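Local coordinates for 3-carboxy-cis,cis-muconate cycloisomerase (Pseudomonas putida, PDB 1RE5), which belongs to the fumarase/aspartase superfamily of largely helical, homotetrameric enzymes, at residues Leu233-Leu247 / Leu327-Ala341. Residues are numbered along the deposited sequence; the frame is centred on the assembly and turned at random.
Sequences LVEFASVLGLVAGSL and LPDICCLVSGALRQA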
ATOM      1  N   LEU D 233      -1.566  17.434   5.937  1.00 23.51           N
ATOM      2  CA  LEU D 233      -1.335  17.053   4.539  1.00 22.29           C
ATOM      3  C   LEU D 233      -1.884  15.651   4.231  1.00 21.82           C
ATOM      4  O   LEU D 233      -2.433  15.399   3.154  1.00 21.11           O
ATOM      5  CB  LEU D 233       0.165  17.105   4.216  1.00 21.64           C
ATOM      6  CG  LEU D 233       0.902  18.416   4.529  1.00 22.28           C
ATOM      7  CD1 LEU D 233       2.368  18.311   4.092  1.00 20.29           C
ATOM      8  CD2 LEU D 233       0.218  19.568   3.809  1.00 22.64           C
ATOM      9  N   VAL D 234      -1.736  14.736   5.180  1.00 21.35           N
ATOM     10  CA  VAL D 234      -2.209  13.381   4.985  1.00 20.78           C
ATOM     11  C   VAL D 234      -3.736  13.343   4.943  1.00 21.71           C
ATOM     12  O   VAL D 234      -4.318  12.557   4.199  1.00 21.77           O
ATOM     13  CB  VAL D 234      -1.676  12.471   6.088  1.00 21.06           C
ATOM     14  CG1 VAL D 234      -2.168  11.051   5.889  1.00 20.97           C
ATOM     15  CG2 VAL D 234      -0.155  12.512   6.064  1.00 20.69           C
ATOM     16  N   GLU D 235      -4.399  14.192   5.725  1.00 21.73           N
ATOM     17  CA  GLU D 235      -5.860  14.217   5.679  1.00 21.68           C
ATOM     18  C   GLU D 235      -6.354  14.677   4.307  1.00 22.40           C
ATOM     19  O   GLU D 235      -7.289  14.101   3.748  1.00 22.82           O
ATOM     20  CB  GLU D 235      -6.430  15.151   6.726  1.00 21.35           C
ATOM     21  CG  GLU D 235      -7.869  15.534   6.455  1.00 21.24           C
ATOM     22  CD  GLU D 235      -8.459  16.351   7.580  1.00 23.58           C
ATOM     23  OE1 GLU D 235      -7.834  17.360   7.987  1.00 23.54           O
ATOM     24  OE2 GLU D 235      -9.549  15.977   8.061  1.00 24.13           O
ATOM     25  N   PHE D 236      -5.738  15.728   3.773  1.00 22.10           N
ATOM     26  CA  PHE D 236      -6.119  16.241   2.459  1.00 22.09           C
ATOM     27  C   PHE D 236      -5.945  15.154   1.398  1.00 20.85           C
ATOM     28  O   PHE D 236      -6.807  14.964   0.538  1.00 21.81           O
ATOM     29  CB  PHE D 236      -5.262  17.460   2.096  1.00 22.03           C
ATOM     30  CG  PHE D 236      -5.533  18.006   0.725  1.00 21.59           C
ATOM     31  CD1 PHE D 236      -6.779  18.529   0.401  1.00 22.46           C
ATOM     32  CD2 PHE D 236      -4.540  18.003  -0.248  1.00 21.94           C
ATOM     33  CE1 PHE D 236      -7.029  19.047  -0.883  1.00 22.66           C
ATOM     34  CE2 PHE D 236      -4.784  18.519  -1.536  1.00 20.97           C
ATOM     35  CZ  PHE D 236      -6.030  19.040  -1.848  1.00 20.18           C
ATOM     36  N   ALA D 237      -4.830  14.440   1.467  1.00 19.43           N
ATOM     37  CA  ALA D 237      -4.551  13.375   0.506  1.00 19.58           C
ATOM     38  C   ALA D 237      -5.582  12.269   0.653  1.00 18.93           C
ATOM     39  O   ALA D 237      -5.995  11.640  -0.311  1.00 18.36           O
ATOM     40  CB  ALA D 237      -3.152  12.813   0.742  1.00 17.30           C
ATOM     41  N   SER D 238      -5.996  12.048   1.887  1.00 18.97           N
ATOM     42  CA  SER D 238      -6.964  11.021   2.192  1.00 19.08           C
ATOM     43  C   SER D 238      -8.337  11.297   1.573  1.00 18.50           C
ATOM     44  O   SER D 238      -8.989  10.399   1.049  1.00 19.34           O
ATOM     45  CB  SER D 238      -7.074  10.890   3.704  1.00 18.87           C
ATOM     46  OG  SER D 238      -8.119  10.013   4.021  1.00 25.02           O
ATOM     47  N   VAL D 239      -8.792  12.539   1.630  1.00 18.77           N
ATOM     48  CA  VAL D 239     -10.093  12.866   1.051  1.00 17.44           C
ATOM     49  C   VAL D 239     -10.000  12.722  -0.463  1.00 16.99           C
ATOM     50  O   VAL D 239     -10.923  12.231  -1.110  1.00 13.97           O
ATOM     51  CB  VAL D 239     -10.541  14.304   1.448  1.00 17.21           C
ATOM     52  CG1 VAL D 239     -11.904  14.622   0.839  1.00 14.96           C
ATOM     53  CG2 VAL D 239     -10.614  14.413   2.975  1.00 13.63           C
ATOM     54  N   LEU D 240      -8.874  13.144  -1.031  1.00 18.79           N
ATOM     55  CA  LEU D 240      -8.674  13.003  -2.474  1.00 19.96           C
ATOM     56  C   LEU D 240      -8.738  11.504  -2.800  1.00 19.66           C
ATOM     57  O   LEU D 240      -9.218  11.095  -3.872  1.00 17.34           O
ATOM     58  CB  LEU D 240      -7.319  13.586  -2.882  1.00 21.25           C
ATOM     59  CG  LEU D 240      -7.306  14.958  -3.577  1.00 22.67           C
ATOM     60  CD1 LEU D 240      -8.203  15.936  -2.859  1.00 22.82           C
ATOM     61  CD2 LEU D 240      -5.879  15.481  -3.617  1.00 23.03           C
ATOM     62  N   GLY D 241      -8.273  10.698  -1.844  1.00 18.31           N
ATOM     63  CA  GLY D 241      -8.279   9.258  -2.005  1.00 17.41           C
ATOM     64  C   GLY D 241      -9.712   8.782  -2.106  1.00 18.38           C
ATOM     65  O   GLY D 241     -10.050   7.972  -2.980  1.00 19.42           O
ATOM     66  N   LEU D 242     -10.555   9.286  -1.207  1.00 17.38           N
ATOM     67  CA  LEU D 242     -11.970   8.941  -1.189  1.00 16.59           C
ATOM     68  C   LEU D 242     -12.615   9.303  -2.537  1.00 17.04           C
ATOM     69  O   LEU D 242     -13.410   8.532  -3.090  1.00 17.17           O
ATOM     70  CB  LEU D 242     -12.658   9.697  -0.051  1.00 16.94           C
ATOM     71  CG  LEU D 242     -13.073   9.009   1.265  1.00 18.02           C
ATOM     72  CD1 LEU D 242     -12.226   7.784   1.583  1.00 17.11           C
ATOM     73  CD2 LEU D 242     -12.985  10.049   2.380  1.00 17.11           C
ATOM     74  N   VAL D 243     -12.256  10.467  -3.075  1.00 17.79           N
ATOM     75  CA  VAL D 243     -12.802  10.910  -4.358  1.00 17.54           C
ATOM     76  C   VAL D 243     -12.388   9.963  -5.479  1.00 18.01           C
ATOM     77  O   VAL D 243     -13.201   9.597  -6.328  1.00 19.85           O
ATOM     78  CB  VAL D 243     -12.328  12.328  -4.719  1.00 17.36           C
ATOM     79  CG1 VAL D 243     -12.715  12.650  -6.156  1.00 18.25           C
ATOM     80  CG2 VAL D 243     -12.948  13.340  -3.770  1.00 15.56           C
ATOM     81  N   ALA D 244     -11.122   9.566  -5.485  1.00 18.07           N
ATOM     82  CA  ALA D 244     -10.630   8.650  -6.510  1.00 16.09           C
ATOM     83  C   ALA D 244     -11.461   7.381  -6.440  1.00 15.54           C
ATOM     84  O   ALA D 244     -11.932   6.872  -7.454  1.00 13.66           O
ATOM     85  CB  ALA D 244      -9.156   8.326  -6.251  1.00 15.43           C
ATOM     86  N   GLY D 245     -11.637   6.887  -5.218  1.00 15.84           N
ATOM     87  CA  GLY D 245     -12.390   5.668  -5.000  1.00 17.61           C
ATOM     88  C   GLY D 245     -13.806   5.725  -5.531  1.00 18.52           C
ATOM     89  O   GLY D 245     -14.251   4.819  -6.239  1.00 18.33           O
ATOM     90  N   SER D 246     -14.527   6.790  -5.197  1.00 18.88           N
ATOM     91  CA  SER D 246     -15.903   6.916  -5.665  1.00 18.18           C
ATOM     92  C   SER D 246     -15.975   7.017  -7.177  1.00 17.58           C
ATOM     93  O   SER D 246     -16.793   6.349  -7.792  1.00 19.22           O
ATOM     94  CB  SER D 246     -16.584   8.116  -5.016  1.00 17.81           C
ATOM     95  OG  SER D 246     -16.677   7.923  -3.614  1.00 17.74           O
ATOM     96  N   LEU D 247     -15.127   7.841  -7.783  1.00 16.77           N
ATOM     97  CA  LEU D 247     -15.135   7.956  -9.237  1.00 16.25           C
ATOM     98  C   LEU D 247     -14.691   6.628  -9.852  1.00 16.63           C
ATOM     99  O   LEU D 247     -15.016   6.324 -11.004  1.00 17.55           O
ATOM    100  CB  LEU D 247     -14.200   9.080  -9.699  1.00 14.76           C
ATOM    101  CG  LEU D 247     -14.589  10.509  -9.298  1.00 13.80           C
ATOM    102  CD1 LEU D 247     -13.583  11.466  -9.906  1.00 12.45           C
ATOM    103  CD2 LEU D 247     -16.011  10.847  -9.760  1.00  9.82           C
ATOM    104  N   LEU D 327       2.478  13.891  -2.882  1.00 18.82           N
ATOM    105  CA  LEU D 327       1.242  14.665  -2.763  1.00 19.39           C
ATOM    106  C   LEU D 327       0.854  15.258  -4.115  1.00 20.64           C
ATOM    107  O   LEU D 327      -0.325  15.245  -4.498  1.00 21.29           O
ATOM    108  CB  LEU D 327       1.396  15.775  -1.723  1.00 18.54           C
ATOM    109  CG  LEU D 327       0.256  15.941  -0.717  1.00 18.33           C
ATOM    110  CD1 LEU D 327       0.535  17.153   0.157  1.00 21.31           C
ATOM    111  CD2 LEU D 327      -1.062  16.117  -1.424  1.00 18.58           C
ATOM    112  N   PRO D 328       1.834  15.790  -4.863  1.00 21.00           N
ATOM    113  CA  PRO D 328       1.436  16.346  -6.158  1.00 20.93           C
ATOM    114  C   PRO D 328       0.877  15.256  -7.076  1.00 20.73           C
ATOM    115  O   PRO D 328      -0.130  15.460  -7.753  1.00 22.04           O
ATOM    116  CB  PRO D 328       2.731  16.965  -6.677  1.00 19.96           C
ATOM    117  CG  PRO D 328       3.406  17.399  -5.411  1.00 20.72           C
ATOM    118  CD  PRO D 328       3.209  16.192  -4.525  1.00 20.77           C
ATOM    119  N   ASP D 329       1.510  14.095  -7.096  1.00 21.30           N
ATOM    120  CA  ASP D 329       1.009  13.027  -7.949  1.00 24.17           C
ATOM    121  C   ASP D 329      -0.448  12.719  -7.653  1.00 22.90           C
ATOM    122  O   ASP D 329      -1.247  12.532  -8.569  1.00 22.88           O
ATOM    123  CB  ASP D 329       1.832  11.747  -7.774  1.00 28.30           C
ATOM    124  CG  ASP D 329       3.077  11.741  -8.628  1.00 33.52           C
ATOM    125  OD1 ASP D 329       3.777  10.697  -8.644  1.00 37.12           O
ATOM    126  OD2 ASP D 329       3.352  12.784  -9.280  1.00 36.59           O
ATOM    127  N   ILE D 330      -0.790  12.655  -6.369  1.00 21.80           N
ATOM    128  CA  ILE D 330      -2.160  12.360  -5.975  1.00 20.77           C
ATOM    129  C   ILE D 330      -3.114  13.405  -6.549  1.00 20.89           C
ATOM    130  O   ILE D 330      -4.117  13.063  -7.164  1.00 19.86           O
ATOM    131  CB  ILE D 330      -2.292  12.311  -4.443  1.00 19.69           C
ATOM    132  CG1 ILE D 330      -1.455  11.162  -3.885  1.00 17.95           C
ATOM    133  CG2 ILE D 330      -3.750  12.127  -4.058  1.00 21.21           C
ATOM    134  CD1 ILE D 330      -1.364  11.129  -2.383  1.00 16.04           C
ATOM    135  N   CYS D 331      -2.784  14.680  -6.355  1.00 21.72           N
ATOM    136  CA  CYS D 331      -3.604  15.773  -6.861  1.00 20.59           C
ATOM    137  C   CYS D 331      -3.799  15.700  -8.372  1.00 20.96           C
ATOM    138  O   CYS D 331      -4.911  15.902  -8.880  1.00 20.45           O
ATOM    139  CB  CYS D 331      -2.968  17.110  -6.492  1.00 19.44           C
ATOM    140  SG  CYS D 331      -3.114  17.498  -4.740  1.00 20.44           S
ATOM    141  N   CYS D 332      -2.724  15.417  -9.098  1.00 20.77           N
ATOM    142  CA  CYS D 332      -2.824  15.344 -10.548  1.00 21.75           C
ATOM    143  C   CYS D 332      -3.676  14.169 -10.996  1.00 22.23           C
ATOM    144  O   CYS D 332      -4.524  14.304 -11.879  1.00 24.10           O
ATOM    145  CB  CYS D 332      -1.428  15.264 -11.167  1.00 22.00           C
ATOM    146  SG  CYS D 332      -0.484  16.761 -10.866  1.00 19.87           S
ATOM    147  N   LEU D 333      -3.452  13.016 -10.375  1.00 23.45           N
ATOM    148  CA  LEU D 333      -4.197  11.799 -10.691  1.00 22.72           C
ATOM    149  C   LEU D 333      -5.694  12.023 -10.527  1.00 21.90           C
ATOM    150  O   LEU D 333      -6.495  11.643 -11.388  1.00 22.72           O
ATOM    151  CB  LEU D 333      -3.740  10.665  -9.768  1.00 23.90           C
ATOM    152  CG  LEU D 333      -3.033   9.426 -10.344  1.00 24.99           C
ATOM    153  CD1 LEU D 333      -2.583   9.653 -11.784  1.00 25.17           C
ATOM    154  CD2 LEU D 333      -1.846   9.091  -9.449  1.00 24.37           C
ATOM    155  N   VAL D 334      -6.067  12.641  -9.416  1.00 19.97           N
ATOM    156  CA  VAL D 334      -7.459  12.911  -9.144  1.00 20.10           C
ATOM    157  C   VAL D 334      -8.026  13.968 -10.101  1.00 21.73           C
ATOM    158  O   VAL D 334      -9.168  13.841 -10.563  1.00 22.13           O
ATOM    159  CB  VAL D 334      -7.635  13.357  -7.682  1.00 19.83           C
ATOM    160  CG1 VAL D 334      -9.076  13.743  -7.416  1.00 19.28           C
ATOM    161  CG2 VAL D 334      -7.218  12.220  -6.748  1.00 19.67           C
ATOM    162  N   SER D 335      -7.240  14.999 -10.414  1.00 21.16           N
ATOM    163  CA  SER D 335      -7.707  16.051 -11.317  1.00 20.03           C
ATOM    164  C   SER D 335      -8.025  15.442 -12.674  1.00 20.51           C
ATOM    165  O   SER D 335      -8.972  15.839 -13.344  1.00 21.78           O
ATOM    166  CB  SER D 335      -6.649  17.140 -11.474  1.00 20.11           C
ATOM    167  OG  SER D 335      -5.609  16.703 -12.330  1.00 22.65           O
ATOM    168  N   GLY D 336      -7.231  14.461 -13.079  1.00 21.32           N
ATOM    169  CA  GLY D 336      -7.480  13.811 -14.349  1.00 20.95           C
ATOM    170  C   GLY D 336      -8.745  12.976 -14.308  1.00 22.65           C
ATOM    171  O   GLY D 336      -9.453  12.868 -15.314  1.00 23.68           O
ATOM    172  N   ALA D 337      -9.040  12.374 -13.153  1.00 23.66           N
ATOM    173  CA  ALA D 337     -10.241  11.544 -13.024  1.00 24.23           C
ATOM    174  C   ALA D 337     -11.488  12.413 -13.012  1.00 24.19           C
ATOM    175  O   ALA D 337     -12.482  12.080 -13.644  1.00 26.09           O
ATOM    176  CB  ALA D 337     -10.181  10.675 -11.748  1.00 23.26           C
ATOM    177  N   LEU D 338     -11.438  13.528 -12.296  1.00 24.36           N
ATOM    178  CA  LEU D 338     -12.578  14.434 -12.239  1.00 24.68           C
ATOM    179  C   LEU D 338     -12.896  14.912 -13.648  1.00 25.21           C
ATOM    180  O   LEU D 338     -14.055  14.940 -14.078  1.00 23.96           O
ATOM    181  CB  LEU D 338     -12.252  15.630 -11.351  1.00 23.04           C
ATOM    182  CG  LEU D 338     -12.544  15.386  -9.879  1.00 22.89           C
ATOM    183  CD1 LEU D 338     -11.875  16.457  -9.069  1.00 23.27           C
ATOM    184  CD2 LEU D 338     -14.054  15.365  -9.637  1.00 21.31           C
ATOM    185  N   ARG D 339     -11.841  15.281 -14.362  1.00 26.20           N
ATOM    186  CA  ARG D 339     -11.975  15.755 -15.722  1.00 28.36           C
ATOM    187  C   ARG D 339     -12.716  14.764 -16.601  1.00 29.29           C
ATOM    188  O   ARG D 339     -13.699  15.107 -17.262  1.00 29.96           O
ATOM    189  CB  ARG D 339     -10.610  15.991 -16.325  1.00 29.78           C
ATOM    190  CG  ARG D 339     -10.710  16.548 -17.706  1.00 36.43           C
ATOM    191  CD  ARG D 339      -9.368  16.600 -18.373  1.00 43.12           C
ATOM    192  NE  ARG D 339      -9.380  17.518 -19.505  1.00 47.78           N
ATOM    193  CZ  ARG D 339      -8.417  17.584 -20.416  1.00 50.42           C
ATOM    194  NH1 ARG D 339      -7.360  16.774 -20.326  1.00 52.75           N
ATOM    195  NH2 ARG D 339      -8.509  18.467 -21.409  1.00 51.91           N
ATOM    196  N   GLN D 340     -12.232  13.527 -16.603  1.00 29.97           N
ATOM    197  CA  GLN D 340     -12.815  12.466 -17.412  1.00 29.16           C
ATOM    198  C   GLN D 340     -14.216  12.077 -16.969  1.00 28.59           C
ATOM    199  O   GLN D 340     -15.058  11.757 -17.802  1.00 28.76           O
ATOM    200  CB  GLN D 340     -11.913  11.244 -17.371  1.00 30.86           C
ATOM    201  CG  GLN D 340     -11.900  10.484 -18.657  1.00 32.08           C
ATOM    202  CD  GLN D 340     -11.451  11.340 -19.818  1.00 33.18           C
ATOM    203  OE1 GLN D 340     -10.376  11.959 -19.783  1.00 31.12           O
ATOM    204  NE2 GLN D 340     -12.273  11.379 -20.863  1.00 33.54           N
ATOM    205  N   ALA D 341     -14.468  12.101 -15.663  1.00 28.19           N
ATOM    206  CA  ALA D 341     -15.791  11.760 -15.137  1.00 28.55           C
ATOM    207  C   ALA D 341     -16.825  12.780 -15.619  1.00 29.70           C
ATOM    208  O   ALA D 341     -17.980  12.434 -15.872  1.00 29.29           O
ATOM    209  CB  ALA D 341     -15.770  11.730 -13.612  1.00 26.76           C
TER
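V334 meets L240 and V243 through separate methyls: CG2 lies 4.1 Å from L240 CB, while CG1 reaches V243 CG1 at 4.0 Å. This division follows from its first torsion (176°), which sets CG1 anti to the backbone N and CG2 beside it. L240 CD2 reaches C331 SG, 3.6 Å away, and its CB rests on I330 CG2. The same sulfur sits at the rim of the F236 ring, 5.1 Å from the centroid and 74° off the normal, a Cys sulfur-aromatic contact. L327 CD2 touches this rim too, at F236 CD2 (4.1 Å). Toward the other end, L247 forks: CD1 packs on A337 CB and L338 CD2, CD2 on A341 CB (4.0 Å). The smallest CA-to-CA spacing, 5.9 Å, is between A244, a small residue, and V334; the segment axes come within 9.8 Å and cross at 33°. Helix 106-142 backs F236, L240 and L338, helix 286-307 backs A237 and I330, and S238 OG hydrogen-bonds S238 OG of the second subunit. Such apolar packing of long helices running the same way at a moderate crossing angle is characteristic of the central helical bundle of the fumarase/aspartase fold, around which the tetramer assembles.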